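Local coordinates for DPS family dna-binding stress response protein (Thermosynechococcus elongatus, PDB 2C41) that probably binds and oxidises iron as a twelve-subunit, ferritin-like stress protein of the Dps family, and may also bind DNA, at residues C[111-116]-C[130-135]. Sequence-based numbering, arbitrary orientation.
Sequences TEMHQD and DLYTRL
Tyr132 lays one face of its ring against Asp116, whose CB stands 3.9 Å from the ring centroid, 28° off the normal, in a CH-pi contact. The shortest approach is Tyr132 CE1 to Asp116 CB, 3.4 Å. Aspartate suits this buried place because its methylene can lie on the ring while the carboxylate turns elsewhere, to a salt bridge with Arg17. Tyrosine is equally two-natured: its flat ring packs against Asp116 and Met113, and its hydroxyl hydrogen-bonds Thr14. The side chains of Met113 and Tyr132 cross at about a right angle, with Met113 CG 4.1 Å from Tyr132 CD2. Beyond CG the methionine is extended, a reach that brings Met113 CE to 3.8 Å from Leu135 CB; an unbranched, flexible thioether can thread between aromatic and aliphatic neighbours. With an alanine at Tyr132, the face that Asp116 CB packs on would be gone, which would probably open a gap beside Met113 and leave Thr14 without its hydroxyl partner. The segments run nearly antiparallel (154°), their axes 8.9 Å apart, as befits consecutive helices, 95-122 and 126-149, of a ferritin-like four-helix bundle. Helix 6-35 packs on Met113, Asp116 and Tyr132, while helix 41-68 meets Tyr132 and Leu135, so that the pair lies buried against the other two long helices.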
loop_
_atom_site.group_PDB
_atom_site.type_symbol
_atom_site.label_atom_id
_atom_site.label_comp_id
_atom_site.label_asym_id
_atom_site.label_seq_id
_atom_site.Cartn_x
_atom_site.Cartn_y
_atom_site.Cartn_z
ATOM N N THR C 111 22.567 27.813 -14.215
ATOM C CA THR C 111 23.455 28.284 -15.276
ATOM C C THR C 111 24.402 27.166 -15.722
ATOM O O THR C 111 24.528 26.902 -16.921
ATOM C CB THR C 111 24.240 29.535 -14.855
ATOM O OG1 THR C 111 23.317 30.620 -14.706
ATOM C CG2 THR C 111 25.303 29.916 -15.907
ATOM N N GLU C 112 25.043 26.518 -14.756
ATOM C CA GLU C 112 25.974 25.431 -15.053
ATOM C C GLU C 112 25.316 24.252 -15.767
ATOM O O GLU C 112 25.904 23.694 -16.694
ATOM C CB GLU C 112 26.693 24.957 -13.792
ATOM C CG GLU C 112 27.715 25.973 -13.272
ATOM C CD GLU C 112 28.638 25.410 -12.214
ATOM O OE1 GLU C 112 29.593 26.121 -11.829
ATOM O OE2 GLU C 112 28.425 24.267 -11.754
ATOM N N MET C 113 24.111 23.872 -15.346
ATOM C CA MET C 113 23.421 22.761 -15.998
ATOM C C MET C 113 23.064 23.063 -17.452
ATOM O O MET C 113 23.125 22.175 -18.300
ATOM C CB MET C 113 22.191 22.324 -15.207
ATOM C CG MET C 113 22.549 21.501 -13.963
ATOM S SD MET C 113 21.090 20.692 -13.281
ATOM C CE MET C 113 21.849 19.802 -11.909
ATOM N N HIS C 114 22.711 24.312 -17.746
ATOM C CA HIS C 114 22.463 24.696 -19.140
ATOM C C HIS C 114 23.762 24.609 -19.950
ATOM O O HIS C 114 23.778 24.077 -21.061
ATOM C CB HIS C 114 21.841 26.092 -19.231
ATOM C CG HIS C 114 20.375 26.124 -18.917
ATOM N ND1 HIS C 114 19.889 26.141 -17.627
ATOM C CD2 HIS C 114 19.291 26.153 -19.730
ATOM C CE1 HIS C 114 18.566 26.172 -17.659
ATOM N NE2 HIS C 114 18.177 26.170 -18.924
ATOM N N GLN C 115 24.848 25.122 -19.383
ATOM C CA GLN C 115 26.164 25.049 -20.034
ATOM C C GLN C 115 26.606 23.597 -20.233
ATOM O O GLN C 115 27.083 23.221 -21.315
ATOM C CB GLN C 115 27.208 25.829 -19.229
ATOM C CG GLN C 115 26.961 27.330 -19.248
ATOM C CD GLN C 115 27.890 28.130 -18.351
ATOM O OE1 GLN C 115 28.143 29.306 -18.623
ATOM N NE2 GLN C 115 28.380 27.521 -17.268
ATOM N N ASP C 116 26.421 22.788 -19.196
ATOM C CA ASP C 116 26.846 21.392 -19.218
ATOM C C ASP C 116 25.988 20.521 -20.138
ATOM O O ASP C 116 26.499 19.583 -20.762
ATOM C CB ASP C 116 26.878 20.832 -17.799
ATOM C CG ASP C 116 27.912 21.520 -16.923
ATOM O OD1 ASP C 116 27.791 21.414 -15.690
ATOM O OD2 ASP C 116 28.849 22.164 -17.456
ATOM N N ASP C 130 20.220 14.880 -21.344
ATOM C CA ASP C 130 18.879 14.639 -20.816
ATOM C C ASP C 130 18.855 14.717 -19.290
ATOM O O ASP C 130 17.942 15.302 -18.716
ATOM C CB ASP C 130 18.339 13.278 -21.274
ATOM C CG ASP C 130 16.958 12.994 -20.726
ATOM O OD1 ASP C 130 16.000 13.684 -21.139
ATOM O OD2 ASP C 130 16.836 12.112 -19.855
ATOM N N LEU C 131 19.863 14.132 -18.648
ATOM C CA LEU C 131 19.980 14.163 -17.200
ATOM C C LEU C 131 19.991 15.612 -16.709
ATOM O O LEU C 131 19.199 15.982 -15.842
ATOM C CB LEU C 131 21.240 13.411 -16.742
ATOM C CG LEU C 131 21.517 13.346 -15.236
ATOM C CD1 LEU C 131 20.338 12.758 -14.470
ATOM C CD2 LEU C 131 22.789 12.551 -14.968
ATOM N N TYR C 132 20.861 16.436 -17.292
ATOM C CA TYR C 132 20.930 17.847 -16.917
ATOM C C TYR C 132 19.624 18.584 -17.204
ATOM O O TYR C 132 19.207 19.456 -16.432
ATOM C CB TYR C 132 22.090 18.543 -17.644
ATOM C CG TYR C 132 23.466 18.155 -17.143
ATOM C CD1 TYR C 132 24.516 17.930 -18.037
ATOM C CD2 TYR C 132 23.724 18.018 -15.774
ATOM C CE1 TYR C 132 25.778 17.574 -17.582
ATOM C CE2 TYR C 132 24.984 17.664 -15.310
ATOM C CZ TYR C 132 26.006 17.446 -16.222
ATOM O OH TYR C 132 27.251 17.119 -15.754
ATOM N N THR C 133 18.995 18.230 -18.323
ATOM C CA THR C 133 17.740 18.858 -18.754
ATOM C C THR C 133 16.603 18.564 -17.772
ATOM O O THR C 133 15.797 19.445 -17.466
ATOM C CB THR C 133 17.368 18.434 -20.172
ATOM O OG1 THR C 133 18.385 18.886 -21.077
ATOM C CG2 THR C 133 16.023 19.041 -20.602
ATOM N N ARG C 134 16.552 17.330 -17.274
ATOM C CA ARG C 134 15.559 16.953 -16.259
ATOM C C ARG C 134 15.856 17.614 -14.909
ATOM O O ARG C 134 14.977 18.232 -14.294
ATOM C CB ARG C 134 15.492 15.425 -16.118
ATOM C CG ARG C 134 14.612 14.940 -14.955
ATOM C CD ARG C 134 14.280 13.456 -15.054
ATOM N NE ARG C 134 15.467 12.611 -15.212
ATOM C CZ ARG C 134 16.274 12.220 -14.222
ATOM N NH1 ARG C 134 17.320 11.448 -14.502
ATOM N NH2 ARG C 134 16.042 12.577 -12.957
ATOM N N LEU C 135 17.096 17.478 -14.448
ATOM C CA LEU C 135 17.467 17.972 -13.124
ATOM C C LEU C 135 17.339 19.485 -12.993
ATOM O O LEU C 135 16.943 19.991 -11.940
ATOM C CB LEU C 135 18.881 17.520 -12.733
ATOM C CG LEU C 135 19.137 16.008 -12.584
ATOM C CD1 LEU C 135 20.520 15.783 -11.962
ATOM C CD2 LEU C 135 18.032 15.320 -11.774
#